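Local coordinates for protein lipoxygenase (Cyanothece sp., PDB 5EK8) that probably adds molecular oxygen, both atoms, to polyunsaturated fatty acids at a non-heme iron, acting as a 9R-lipoxygenase, at residues Leu52-Gly57 with Arg97-Tyr102; Asp184-Gly189 with Ile394-Arg399; Val254-Asn259 with Asp448-Ala453; Glu430-Tyr435 with His495-Gln500. All coordinates share one frame; numbering follows the deposited sequence.

Contact 1: residues Leu52-Gly57 with Arg97-Tyr102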
loop_
_atom_site.group_PDB
_atom_site.type_symbol
_atom_site.label_atom_id
_atom_site.label_comp_id
_atom_site.label_asym_id
_atom_site.label_seq_id
_atom_site.Cartn_x
_atom_site.Cartn_y
_atom_site.Cartn_z
ATOM N N LEU A 52 -28.209 39.769 2.925
ATOM C CA LEU A 52 -26.895 39.156 2.776
ATOM C C LEU A 52 -26.202 39.592 1.490
ATOM O O LEU A 52 -26.832 40.109 0.568
ATOM C CB LEU A 52 -27.018 37.632 2.805
ATOM C CG LEU A 52 -27.138 36.983 4.182
ATOM C CD1 LEU A 52 -28.049 35.766 4.135
ATOM C CD2 LEU A 52 -25.762 36.595 4.690
ATOM N N ASN A 53 -24.892 39.380 1.451
ATOM C CA ASN A 53 -24.083 39.638 0.270
ATOM C C ASN A 53 -23.723 38.297 -0.377
ATOM O O ASN A 53 -23.993 37.241 0.199
ATOM C CB ASN A 53 -22.834 40.436 0.657
ATOM C CG ASN A 53 -22.126 41.045 -0.538
ATOM O OD1 ASN A 53 -21.844 40.366 -1.528
ATOM N ND2 ASN A 53 -21.838 42.340 -0.449
ATOM N N LYS A 54 -23.124 38.321 -1.565
ATOM C CA LYS A 54 -22.811 37.067 -2.243
ATOM C C LYS A 54 -21.448 37.060 -2.941
ATOM O O LYS A 54 -20.942 38.094 -3.383
ATOM C CB LYS A 54 -23.916 36.722 -3.251
ATOM C CG LYS A 54 -23.495 36.778 -4.711
ATOM C CD LYS A 54 -24.531 36.128 -5.612
ATOM C CE LYS A 54 -25.881 36.817 -5.509
ATOM N NZ LYS A 54 -26.843 36.287 -6.512
ATOM N N ALA A 55 -20.861 35.870 -3.013
ATOM C CA ALA A 55 -19.609 35.640 -3.715
ATOM C C ALA A 55 -19.769 34.442 -4.645
ATOM O O ALA A 55 -20.251 33.393 -4.233
ATOM C CB ALA A 55 -18.474 35.410 -2.730
ATOM N N THR A 56 -19.373 34.596 -5.902
ATOM C CA THR A 56 -19.571 33.527 -6.871
ATOM C C THR A 56 -18.275 33.113 -7.535
ATOM O O THR A 56 -17.252 33.796 -7.421
ATOM C CB THR A 56 -20.567 33.931 -7.975
ATOM O OG1 THR A 56 -20.057 35.064 -8.689
ATOM C CG2 THR A 56 -21.927 34.270 -7.381
ATOM N N GLY A 57 -18.321 31.984 -8.235
ATOM C CA GLY A 57 -17.167 31.561 -9.010
ATOM C C GLY A 57 -17.190 30.106 -9.417
ATOM O O GLY A 57 -18.200 29.429 -9.264
ATOM N N ARG A 97 -19.043 25.155 -9.778
ATOM C CA ARG A 97 -19.558 26.509 -9.623
ATOM C C ARG A 97 -20.178 26.706 -8.241
ATOM O O ARG A 97 -20.730 25.775 -7.656
ATOM C CB ARG A 97 -20.582 26.822 -10.717
ATOM C CG ARG A 97 -19.986 26.915 -12.112
ATOM C CD ARG A 97 -21.016 27.374 -13.131
ATOM N NE ARG A 97 -20.396 27.705 -14.413
ATOM C CZ ARG A 97 -20.271 26.859 -15.431
ATOM N NH1 ARG A 97 -20.726 25.617 -15.333
ATOM N NH2 ARG A 97 -19.688 27.258 -16.552
ATOM N N PHE A 98 -20.082 27.923 -7.721
ATOM C CA PHE A 98 -20.611 28.216 -6.401
ATOM C C PHE A 98 -21.168 29.630 -6.297
ATOM O O PHE A 98 -20.651 30.582 -6.914
ATOM C CB PHE A 98 -19.533 28.004 -5.332
ATOM C CG PHE A 98 -18.379 28.959 -5.435
ATOM C CD1 PHE A 98 -18.408 30.176 -4.775
ATOM C CD2 PHE A 98 -17.266 28.641 -6.193
ATOM C CE1 PHE A 98 -17.356 31.055 -4.868
ATOM C CE2 PHE A 98 -16.207 29.515 -6.286
ATOM C CZ PHE A 98 -16.254 30.724 -5.623
ATOM N N GLU A 99 -22.217 29.739 -5.486
ATOM C CA GLU A 99 -22.877 30.997 -5.175
ATOM C C GLU A 99 -23.045 31.112 -3.658
ATOM O O GLU A 99 -24.126 30.864 -3.120
ATOM C CB GLU A 99 -24.231 31.076 -5.885
ATOM C CG GLU A 99 -24.879 32.451 -5.895
ATOM C CD GLU A 99 -26.194 32.461 -6.658
ATOM O OE1 GLU A 99 -26.542 31.415 -7.249
ATOM O OE2 GLU A 99 -26.874 33.511 -6.670
ATOM N N ILE A 100 -21.960 31.470 -2.980
ATOM C CA ILE A 100 -21.930 31.604 -1.523
ATOM C C ILE A 100 -22.639 32.858 -1.019
ATOM O O ILE A 100 -22.377 33.957 -1.493
ATOM C CB ILE A 100 -20.480 31.657 -0.988
ATOM C CG1 ILE A 100 -19.620 30.545 -1.595
ATOM C CG2 ILE A 100 -20.466 31.594 0.536
ATOM C CD1 ILE A 100 -19.937 29.169 -1.079
ATOM N N TYR A 101 -23.524 32.697 -0.044
ATOM C CA TYR A 101 -24.097 33.851 0.634
ATOM C C TYR A 101 -23.302 34.156 1.898
ATOM O O TYR A 101 -23.249 33.337 2.819
ATOM C CB TYR A 101 -25.570 33.612 0.966
ATOM C CG TYR A 101 -26.458 33.551 -0.256
ATOM C CD1 TYR A 101 -27.000 34.710 -0.802
ATOM C CD2 TYR A 101 -26.747 32.338 -0.870
ATOM C CE1 TYR A 101 -27.810 34.663 -1.925
ATOM C CE2 TYR A 101 -27.556 32.281 -1.992
ATOM C CZ TYR A 101 -28.085 33.448 -2.515
ATOM O OH TYR A 101 -28.891 33.396 -3.629
ATOM N N TYR A 102 -22.672 35.326 1.937
ATOM C CA TYR A 102 -21.905 35.723 3.115
ATOM C C TYR A 102 -22.351 37.073 3.664
ATOM O O TYR A 102 -22.890 37.907 2.937
ATOM C CB TYR A 102 -20.403 35.746 2.802
ATOM C CG TYR A 102 -19.925 36.902 1.943
ATOM C CD1 TYR A 102 -19.417 38.059 2.522
ATOM C CD2 TYR A 102 -19.952 36.821 0.555
ATOM C CE1 TYR A 102 -18.968 39.110 1.747
ATOM C CE2 TYR A 102 -19.502 37.870 -0.231
ATOM C CZ TYR A 102 -19.013 39.012 0.374
ATOM O OH TYR A 102 -18.562 40.060 -0.394
#
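The side chain of N53 lies alongside the ring of Y102 and points the same way, its amide stacked on the phenol with the two planes 26° apart. N53 CB sits over the ring face in a CH-pi contact, 4.2 Å from the Y102 centroid, and A55 CB reaches the next part of the same ring, 3.7 Å from Y102 CE2. With Y102 CG turned between its own backbone N and carbonyl carbon (chi1 74°), the ring is swung back across the neighbouring strand. F98, set likewise, slides under the far end of that strand, with G57 CA over its face; a CB on G57 would collide with F98 CZ. The two strands run antiparallel. Main-chain bonds join N53 to Y102, A55 to I100 and G57 to F98, as in A55 N to I100 O at 2.9 Å. Together with strand 152-160 they form one sheet of a sandwich, consistent with the PLAT domain: F98, I100 and Y102 face L73, V75, L115 and L117 of the second sheet. The other face carries K54, T56, E99 and Y101. There K54 NZ makes a salt bridge to E99 OE2 at 2.8 Å, approaching from the anti side of the carboxylate, while T56 CG2 rests on E99 CG at 3.8 Å. T56 OG1 turns to D154 on strand 152-160, where K54 and T56 also have backbone partners.

Contact 2: residues Asp184-Gly189 with Ile394-Arg399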
loop_
_atom_site.group_PDB
_atom_site.type_symbol
_atom_site.label_atom_id
_atom_site.label_comp_id
_atom_site.label_asym_id
_atom_site.label_seq_id
_atom_site.Cartn_x
_atom_site.Cartn_y
_atom_site.Cartn_z
ATOM N N ASP A 184 -3.602 14.015 4.010
ATOM C CA ASP A 184 -4.203 12.877 4.701
ATOM C C ASP A 184 -3.178 12.229 5.632
ATOM O O ASP A 184 -2.582 11.201 5.308
ATOM C CB ASP A 184 -4.741 11.860 3.688
ATOM C CG ASP A 184 -5.327 10.617 4.345
ATOM O OD1 ASP A 184 -5.825 10.711 5.491
ATOM O OD2 ASP A 184 -5.286 9.543 3.704
ATOM N N ASP A 185 -2.977 12.850 6.792
ATOM C CA ASP A 185 -1.964 12.409 7.750
ATOM C C ASP A 185 -2.380 11.159 8.508
ATOM O O ASP A 185 -3.562 10.822 8.566
ATOM C CB ASP A 185 -1.661 13.522 8.750
ATOM C CG ASP A 185 -0.221 13.515 9.201
ATOM O OD1 ASP A 185 0.497 12.543 8.868
ATOM O OD2 ASP A 185 0.187 14.481 9.886
ATOM N N TYR A 186 -1.399 10.475 9.090
ATOM C CA TYR A 186 -1.671 9.342 9.975
ATOM C C TYR A 186 -2.475 9.774 11.202
ATOM O O TYR A 186 -2.586 10.963 11.498
ATOM C CB TYR A 186 -0.378 8.691 10.466
ATOM C CG TYR A 186 0.552 8.124 9.423
ATOM C CD1 TYR A 186 0.140 7.122 8.556
ATOM C CD2 TYR A 186 1.868 8.547 9.353
ATOM C CE1 TYR A 186 1.013 6.584 7.622
ATOM C CE2 TYR A 186 2.743 8.017 8.432
ATOM C CZ TYR A 186 2.317 7.037 7.569
ATOM O OH TYR A 186 3.209 6.524 6.655
ATOM N N SER A 187 -3.024 8.802 11.922
ATOM C CA SER A 187 -3.561 9.059 13.255
ATOM C C SER A 187 -2.380 9.281 14.190
ATOM O O SER A 187 -1.282 8.788 13.924
ATOM C CB SER A 187 -4.422 7.895 13.750
ATOM O OG SER A 187 -5.042 7.209 12.676
ATOM N N VAL A 188 -2.592 10.015 15.278
ATOM C CA VAL A 188 -1.525 10.225 16.253
ATOM C C VAL A 188 -1.075 8.898 16.864
ATOM O O VAL A 188 0.083 8.742 17.254
ATOM C CB VAL A 188 -1.958 11.183 17.377
ATOM C CG1 VAL A 188 -1.848 12.628 16.918
ATOM C CG2 VAL A 188 -3.367 10.861 17.827
ATOM N N GLY A 189 -2.000 7.945 16.936
ATOM C CA GLY A 189 -1.696 6.618 17.436
ATOM C C GLY A 189 -0.704 5.889 16.550
ATOM O O GLY A 189 0.299 5.369 17.031
ATOM N N ILE A 394 -2.379 5.795 2.897
ATOM C CA ILE A 394 -1.463 4.999 2.074
ATOM C C ILE A 394 -0.464 5.877 1.312
ATOM O O ILE A 394 0.680 5.467 1.063
ATOM C CB ILE A 394 -2.231 4.091 1.081
ATOM C CG1 ILE A 394 -1.303 3.017 0.513
ATOM C CG2 ILE A 394 -2.874 4.894 -0.036
ATOM C CD1 ILE A 394 -2.003 2.068 -0.447
ATOM N N ILE A 395 -0.879 7.097 0.984
ATOM C CA ILE A 395 0.000 8.038 0.303
ATOM C C ILE A 395 1.232 8.325 1.160
ATOM O O ILE A 395 2.351 8.446 0.647
ATOM C CB ILE A 395 -0.731 9.357 -0.031
ATOM C CG1 ILE A 395 -1.436 9.917 1.210
ATOM C CG2 ILE A 395 -1.736 9.140 -1.162
ATOM C CD1 ILE A 395 -1.954 11.323 1.030
ATOM N N ASN A 396 1.012 8.403 2.470
ATOM C CA ASN A 396 2.075 8.664 3.427
ATOM C C ASN A 396 3.129 7.566 3.411
ATOM O O ASN A 396 4.325 7.840 3.278
ATOM C CB ASN A 396 1.499 8.810 4.840
ATOM C CG ASN A 396 0.468 9.924 4.947
ATOM O OD1 ASN A 396 0.664 11.024 4.422
ATOM N ND2 ASN A 396 -0.647 9.637 5.620
ATOM N N ILE A 397 2.682 6.319 3.535
ATOM C CA ILE A 397 3.619 5.208 3.641
ATOM C C ILE A 397 4.338 4.976 2.316
ATOM O O ILE A 397 5.519 4.630 2.308
ATOM C CB ILE A 397 2.930 3.900 4.113
ATOM C CG1 ILE A 397 3.967 2.790 4.303
ATOM C CG2 ILE A 397 1.848 3.453 3.155
ATOM C CD1 ILE A 397 5.078 3.142 5.281
ATOM N N ASN A 398 3.649 5.188 1.199
ATOM C CA ASN A 398 4.318 5.050 -0.092
ATOM C C ASN A 398 5.387 6.128 -0.286
ATOM O O ASN A 398 6.514 5.844 -0.729
ATOM C CB ASN A 398 3.301 5.092 -1.228
ATOM C CG ASN A 398 2.461 3.838 -1.299
ATOM O OD1 ASN A 398 2.721 2.865 -0.587
ATOM N ND2 ASN A 398 1.451 3.846 -2.165
ATOM N N ARG A 399 5.035 7.361 0.066
ATOM C CA ARG A 399 5.977 8.470 -0.011
ATOM C C ARG A 399 7.173 8.241 0.913
ATOM O O ARG A 399 8.288 8.667 0.615
ATOM C CB ARG A 399 5.279 9.786 0.335
ATOM C CG ARG A 399 6.193 10.996 0.356
ATOM C CD ARG A 399 6.922 11.165 -0.961
ATOM N NE ARG A 399 7.895 12.253 -0.906
ATOM C CZ ARG A 399 9.174 12.099 -0.581
ATOM N NH1 ARG A 399 9.645 10.896 -0.280
ATOM N NH2 ARG A 399 9.983 13.150 -0.558
#
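Beside the iron site of the lipoxygenase, helix 394-404 is met by the loop leading into helix 188-214, and the meeting point is N396 against D184 and Y186. N396 CG stands anti to its carbonyl carbon (chi1 -58°), which carries the amide out to the loop. There ND2 donates to D184 O, with the acceptor close to the amide plane and the donor in the carbonyl plane. The bond is fairly straight, 158° at the hydrogen. The other end of the amide, N396 OD1, is bound by T182 OG1, two residues before D184, so both polar ends are satisfied and the amide's flip is fixed. Y186 slides past N396 in the opposite direction. Its ring lies 63° from the amide plane, with ND2 over one face near the rim and N396 CB 3.4 Å from Y186 CZ. The phenol oxygen ends beside the next residue of the helix, with I397 CB 3.7 Å from Y186 OH. D184 CB adds a touch on I395 CD1 at 3.9 Å, while its carboxylate turns to S393 N and R123. The same helix faces the metal: I397 is about 4 Å, side chain to side chain, from the iron ligands H364 and I668, and N398 OD1 bonds H364 ND1. A buried amide that holds one loop at two points thus ties it to this helix, one and two residues from those bordering the iron ligands.

Contact 3: residues Val254-Asn259 with Asp448-Ala453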
loop_
_atom_site.group_PDB
_atom_site.type_symbol
_atom_site.label_atom_id
_atom_site.label_comp_id
_atom_site.label_asym_id
_atom_site.label_seq_id
_atom_site.Cartn_x
_atom_site.Cartn_y
_atom_site.Cartn_z
ATOM N N VAL A 254 5.392 -22.185 0.968
ATOM C CA VAL A 254 5.161 -21.910 -0.442
ATOM C C VAL A 254 3.684 -21.583 -0.645
ATOM O O VAL A 254 3.329 -20.650 -1.372
ATOM C CB VAL A 254 5.573 -23.099 -1.332
ATOM C CG1 VAL A 254 4.883 -23.026 -2.689
ATOM C CG2 VAL A 254 7.085 -23.129 -1.502
ATOM N N LEU A 255 2.829 -22.344 0.035
ATOM C CA LEU A 255 1.381 -22.173 -0.078
ATOM C C LEU A 255 0.847 -20.930 0.629
ATOM O O LEU A 255 0.075 -20.160 0.055
ATOM C CB LEU A 255 0.658 -23.400 0.479
ATOM C CG LEU A 255 0.569 -24.635 -0.416
ATOM C CD1 LEU A 255 -0.135 -25.757 0.330
ATOM C CD2 LEU A 255 -0.144 -24.313 -1.730
ATOM N N ASN A 256 1.259 -20.739 1.875
ATOM C CA ASN A 256 0.589 -19.777 2.740
ATOM C C ASN A 256 1.492 -18.694 3.309
ATOM O O ASN A 256 1.037 -17.849 4.079
ATOM C CB ASN A 256 -0.091 -20.521 3.882
ATOM C CG ASN A 256 -0.950 -21.668 3.391
ATOM O OD1 ASN A 256 -1.856 -21.473 2.579
ATOM N ND2 ASN A 256 -0.655 -22.875 3.863
ATOM N N GLY A 257 2.760 -18.707 2.906
ATOM C CA GLY A 257 3.738 -17.760 3.414
ATOM C C GLY A 257 3.536 -16.329 2.950
ATOM O O GLY A 257 2.516 -16.003 2.338
ATOM N N MET A 258 4.519 -15.480 3.255
ATOM C CA MET A 258 4.505 -14.062 2.889
ATOM C C MET A 258 4.217 -13.887 1.409
ATOM O O MET A 258 3.424 -13.034 1.010
ATOM C CB MET A 258 5.842 -13.404 3.238
ATOM C CG MET A 258 5.857 -11.898 3.075
ATOM S SD MET A 258 7.473 -11.268 2.585
ATOM C CE MET A 258 7.655 -12.033 0.974
ATOM N N ASN A 259 4.887 -14.706 0.606
ATOM C CA ASN A 259 4.593 -14.838 -0.812
ATOM C C ASN A 259 3.809 -16.120 -1.025
ATOM O O ASN A 259 4.394 -17.187 -1.198
ATOM C CB ASN A 259 5.882 -14.854 -1.640
ATOM C CG ASN A 259 5.633 -14.686 -3.137
ATOM O OD1 ASN A 259 4.520 -14.874 -3.628
ATOM N ND2 ASN A 259 6.683 -14.327 -3.867
ATOM N N ASP A 448 -6.374 -29.081 1.455
ATOM C CA ASP A 448 -6.819 -28.717 2.799
ATOM C C ASP A 448 -5.805 -27.849 3.538
ATOM O O ASP A 448 -6.186 -26.992 4.335
ATOM C CB ASP A 448 -7.119 -29.974 3.618
ATOM C CG ASP A 448 -8.497 -30.529 3.339
ATOM O OD1 ASP A 448 -9.420 -29.714 3.127
ATOM O OD2 ASP A 448 -8.658 -31.769 3.330
ATOM N N ASP A 449 -4.521 -28.071 3.271
ATOM C CA ASP A 449 -3.458 -27.297 3.906
ATOM C C ASP A 449 -3.306 -25.910 3.284
ATOM O O ASP A 449 -2.540 -25.080 3.778
ATOM C CB ASP A 449 -2.126 -28.048 3.826
ATOM C CG ASP A 449 -2.008 -29.150 4.868
ATOM O OD1 ASP A 449 -3.033 -29.509 5.487
ATOM O OD2 ASP A 449 -0.887 -29.663 5.068
ATOM N N HIS A 450 -4.036 -25.659 2.201
ATOM C CA HIS A 450 -3.942 -24.378 1.509
ATOM C C HIS A 450 -4.702 -23.302 2.278
ATOM O O HIS A 450 -5.766 -22.843 1.857
ATOM C CB HIS A 450 -4.471 -24.495 0.081
ATOM C CG HIS A 450 -4.004 -23.400 -0.819
ATOM N ND1 HIS A 450 -4.387 -23.304 -2.143
ATOM C CD2 HIS A 450 -3.177 -22.353 -0.595
ATOM C CE1 HIS A 450 -3.823 -22.243 -2.685
ATOM N NE2 HIS A 450 -3.079 -21.647 -1.767
ATOM N N LYS A 451 -4.135 -22.911 3.412
ATOM C CA LYS A 451 -4.792 -21.996 4.331
ATOM C C LYS A 451 -5.124 -20.642 3.695
ATOM O O LYS A 451 -6.223 -20.108 3.893
ATOM C CB LYS A 451 -3.915 -21.802 5.570
ATOM C CG LYS A 451 -4.477 -20.849 6.602
ATOM C CD LYS A 451 -3.554 -20.778 7.803
ATOM C CE LYS A 451 -3.290 -22.167 8.370
ATOM N NZ LYS A 451 -2.488 -22.111 9.625
ATOM N N TYR A 452 -4.191 -20.086 2.928
ATOM C CA TYR A 452 -4.414 -18.755 2.380
ATOM C C TYR A 452 -5.642 -18.697 1.475
ATOM O O TYR A 452 -6.396 -17.732 1.508
ATOM C CB TYR A 452 -3.208 -18.238 1.593
ATOM C CG TYR A 452 -3.604 -16.971 0.880
ATOM C CD1 TYR A 452 -3.799 -15.793 1.592
ATOM C CD2 TYR A 452 -3.866 -16.964 -0.489
ATOM C CE1 TYR A 452 -4.207 -14.639 0.959
ATOM C CE2 TYR A 452 -4.277 -15.810 -1.130
ATOM C CZ TYR A 452 -4.446 -14.656 -0.399
ATOM O OH TYR A 452 -4.854 -13.503 -1.019
ATOM N N ALA A 453 -5.830 -19.719 0.651
ATOM C CA ALA A 453 -6.950 -19.732 -0.281
ATOM C C ALA A 453 -8.280 -19.782 0.459
ATOM O O ALA A 453 -9.198 -19.016 0.158
ATOM C CB ALA A 453 -6.829 -20.898 -1.230
HETATM O O HOH W 1 -1.107 -19.763 -2.692
#
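N256, at the end of helix 247-256, reaches over to the start of helix 451-473, which H450 precedes as N-cap residue and centre of an inverse gamma turn. Its hydrogen bonds come from both ends of the amide, which is aimed at the turn with CG anti to the carbonyl carbon (chi1 -50°). Y452 N donates to N256 OD1 (2.7 Å, nearly straight at 173°), approaching from above the carbonyl plane, and N256 ND2 donates to D449 O at 2.9 Å. D449 O also takes K451 N, the bond that closes the gamma turn. With an alanine here, the N-H of Y452 is likely to lose this acceptor and D449 O one of its two donors. The H450 ring is sandwiched: L255 CD2 makes a CH-pi contact on one face, 4.0 Å from the centroid, with A453 CB over the opposite one. H450 ND1 turns back to I446 N. At the other nitrogen a water bridges the two segments, 2.9 Å from H450 NE2 and donating to L255 O at 3.0 Å.

Contact 4: residues Glu430-Tyr435 with His495-Gln500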
loop_
_atom_site.group_PDB
_atom_site.type_symbol
_atom_site.label_atom_id
_atom_site.label_comp_id
_atom_site.label_asym_id
_atom_site.label_seq_id
_atom_site.Cartn_x
_atom_site.Cartn_y
_atom_site.Cartn_z
ATOM N N GLU A 430 6.179 -3.533 -14.751
ATOM C CA GLU A 430 5.684 -4.716 -15.452
ATOM C C GLU A 430 4.362 -5.208 -14.874
ATOM O O GLU A 430 3.360 -5.276 -15.591
ATOM C CB GLU A 430 6.709 -5.853 -15.416
ATOM C CG GLU A 430 7.693 -5.841 -16.573
ATOM C CD GLU A 430 8.804 -6.863 -16.407
ATOM O OE1 GLU A 430 8.694 -7.724 -15.510
ATOM O OE2 GLU A 430 9.792 -6.805 -17.172
ATOM N N VAL A 431 4.335 -5.547 -13.585
ATOM C CA VAL A 431 3.099 -6.144 -13.069
ATOM C C VAL A 431 1.961 -5.128 -12.871
ATOM O O VAL A 431 0.790 -5.471 -13.055
ATOM C CB VAL A 431 3.335 -6.899 -11.750
ATOM C CG1 VAL A 431 4.136 -8.157 -12.018
ATOM C CG2 VAL A 431 4.030 -6.011 -10.726
ATOM N N VAL A 432 2.288 -3.884 -12.520
ATOM C CA VAL A 432 1.239 -2.896 -12.258
ATOM C C VAL A 432 0.570 -2.498 -13.577
ATOM O O VAL A 432 -0.601 -2.115 -13.602
ATOM C CB VAL A 432 1.788 -1.644 -11.512
ATOM C CG1 VAL A 432 0.728 -0.553 -11.410
ATOM C CG2 VAL A 432 2.265 -2.026 -10.111
ATOM N N ALA A 433 1.298 -2.637 -14.682
ATOM C CA ALA A 433 0.712 -2.365 -15.993
ATOM C C ALA A 433 -0.366 -3.383 -16.390
ATOM O O ALA A 433 -0.969 -3.257 -17.454
ATOM C CB ALA A 433 1.797 -2.319 -17.053
ATOM N N THR A 434 -0.618 -4.376 -15.538
ATOM C CA THR A 434 -1.604 -5.413 -15.843
ATOM C C THR A 434 -2.706 -5.554 -14.790
ATOM O O THR A 434 -3.645 -6.332 -14.974
ATOM C CB THR A 434 -0.937 -6.792 -15.996
ATOM O OG1 THR A 434 -0.626 -7.318 -14.698
ATOM C CG2 THR A 434 0.333 -6.689 -16.818
ATOM N N TYR A 435 -2.597 -4.815 -13.690
ATOM C CA TYR A 435 -3.535 -4.972 -12.577
ATOM C C TYR A 435 -4.820 -4.187 -12.783
ATOM O O TYR A 435 -4.798 -2.961 -12.864
ATOM C CB TYR A 435 -2.883 -4.547 -11.258
ATOM C CG TYR A 435 -1.803 -5.485 -10.763
ATOM C CD1 TYR A 435 -1.836 -6.837 -11.070
ATOM C CD2 TYR A 435 -0.748 -5.012 -9.985
ATOM C CE1 TYR A 435 -0.847 -7.698 -10.615
ATOM C CE2 TYR A 435 0.250 -5.869 -9.520
ATOM C CZ TYR A 435 0.192 -7.209 -9.845
ATOM O OH TYR A 435 1.169 -8.070 -9.406
ATOM N N HIS A 495 -5.492 8.117 -15.397
ATOM C CA HIS A 495 -4.209 8.251 -14.716
ATOM C C HIS A 495 -3.508 6.929 -14.465
ATOM O O HIS A 495 -2.402 6.903 -13.932
ATOM C CB HIS A 495 -4.395 9.001 -13.401
ATOM C CG HIS A 495 -4.711 10.447 -13.584
ATOM N ND1 HIS A 495 -6.001 10.938 -13.575
ATOM C CD2 HIS A 495 -3.905 11.513 -13.804
ATOM C CE1 HIS A 495 -5.973 12.241 -13.773
ATOM N NE2 HIS A 495 -4.714 12.618 -13.914
ATOM N N SER A 496 -4.138 5.832 -14.866
ATOM C CA SER A 496 -3.529 4.525 -14.694
ATOM C C SER A 496 -2.377 4.373 -15.674
ATOM O O SER A 496 -2.151 5.247 -16.503
ATOM C CB SER A 496 -4.563 3.422 -14.893
ATOM O OG SER A 496 -5.083 3.419 -16.206
ATOM N N MET A 497 -1.639 3.273 -15.565
ATOM C CA MET A 497 -0.572 2.998 -16.513
ATOM C C MET A 497 -1.155 2.630 -17.863
ATOM O O MET A 497 -2.300 2.186 -17.953
ATOM C CB MET A 497 0.328 1.865 -16.022
ATOM C CG MET A 497 1.039 2.137 -14.707
ATOM S SD MET A 497 2.246 0.852 -14.314
ATOM C CE MET A 497 3.612 1.308 -15.380
ATOM N N PRO A 498 -0.374 2.828 -18.928
ATOM C CA PRO A 498 -0.773 2.209 -20.188
ATOM C C PRO A 498 -0.682 0.694 -20.068
ATOM O O PRO A 498 0.340 0.189 -19.612
ATOM C CB PRO A 498 0.244 2.762 -21.196
ATOM C CG PRO A 498 1.374 3.293 -20.369
ATOM C CD PRO A 498 0.761 3.749 -19.093
ATOM N N TYR A 499 -1.737 -0.011 -20.466
ATOM C CA TYR A 499 -1.756 -1.469 -20.411
ATOM C C TYR A 499 -0.663 -2.109 -21.255
ATOM O O TYR A 499 -0.386 -1.684 -22.379
ATOM C CB TYR A 499 -3.119 -2.002 -20.855
ATOM C CG TYR A 499 -3.195 -3.515 -20.938
ATOM C CD1 TYR A 499 -3.078 -4.309 -19.797
ATOM C CD2 TYR A 499 -3.396 -4.153 -22.154
ATOM C CE1 TYR A 499 -3.152 -5.701 -19.879
ATOM C CE2 TYR A 499 -3.471 -5.532 -22.241
ATOM C CZ TYR A 499 -3.355 -6.301 -21.108
ATOM O OH TYR A 499 -3.432 -7.669 -21.226
ATOM N N GLN A 500 -0.049 -3.139 -20.685
ATOM C CA GLN A 500 1.006 -3.902 -21.333
ATOM C C GLN A 500 0.889 -5.346 -20.883
ATOM O O GLN A 500 1.109 -5.639 -19.716
ATOM C CB GLN A 500 2.385 -3.339 -20.981
ATOM C CG GLN A 500 3.561 -4.147 -21.517
ATOM C CD GLN A 500 4.884 -3.709 -20.911
ATOM O OE1 GLN A 500 5.110 -3.859 -19.705
ATOM N NE2 GLN A 500 5.763 -3.157 -21.742
#
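The sulfur of M497 nestles against the last turn of helix 421-432, 3.6 Å from V432 CG1, with the two side chains crossing at about a right angle. It is placed there by an M497 CG anti to the carbonyl carbon (chi1 -61°) and a chain that then runs straight on to SD (chi2 -172°). A433 fills the middle of the contact, its CB 4.1 Å from Q500 CB. Its carbonyl turns to the loop: Q500 N donates a weak hydrogen bond to A433 O at 3.4 Å, Y499 CA adds a C-H contact to the same oxygen, and Y499 CD1 lies 3.3 Å from it. T434 follows, its CG2 against Q500 O and its CA near the edge of the Y499 ring. What sets this surface is the helix end. V432 to Y435 form a type I turn, and V431 O receives both T434 N and T434 OG1, the latter at 2.8 Å. Trading T434 for an alanine would probably cost V431 O its hydroxyl partner and open a gap beside Q500 O where the methyl now packs. On the other side, the loop is positioned by backbone bonds of M497 to V537 and of Y499 to T535, while Y499 OH is bound by D522. With one weak bond across, the pieces are joined mainly by apolar packing and C-H contacts around the carbonyl of A433, just past the helix end, their stronger polar ties spent within each piece or on further neighbours.

How the contacts relate
Contact 1 lies far out, about 40 Å from the chain's centre to its own, in the beta-sandwich domain; the other three belong to the mainly helical part that holds the iron. Contact 2 is the innermost and nearest the metal, contact 3 is likewise buried, and contact 4 is partly buried. The chemistry follows place: regular backbone bonding with a salt bridge on the outer face at contact 1, single asparagine side chains gripping backbone at contacts 2 and 3, and apolar packing with one weak bond at contact 4. Helices 421-432 and 451-473, consecutive in the chain, bring contacts 4 and 3 within about 10 Å at their nearest atoms.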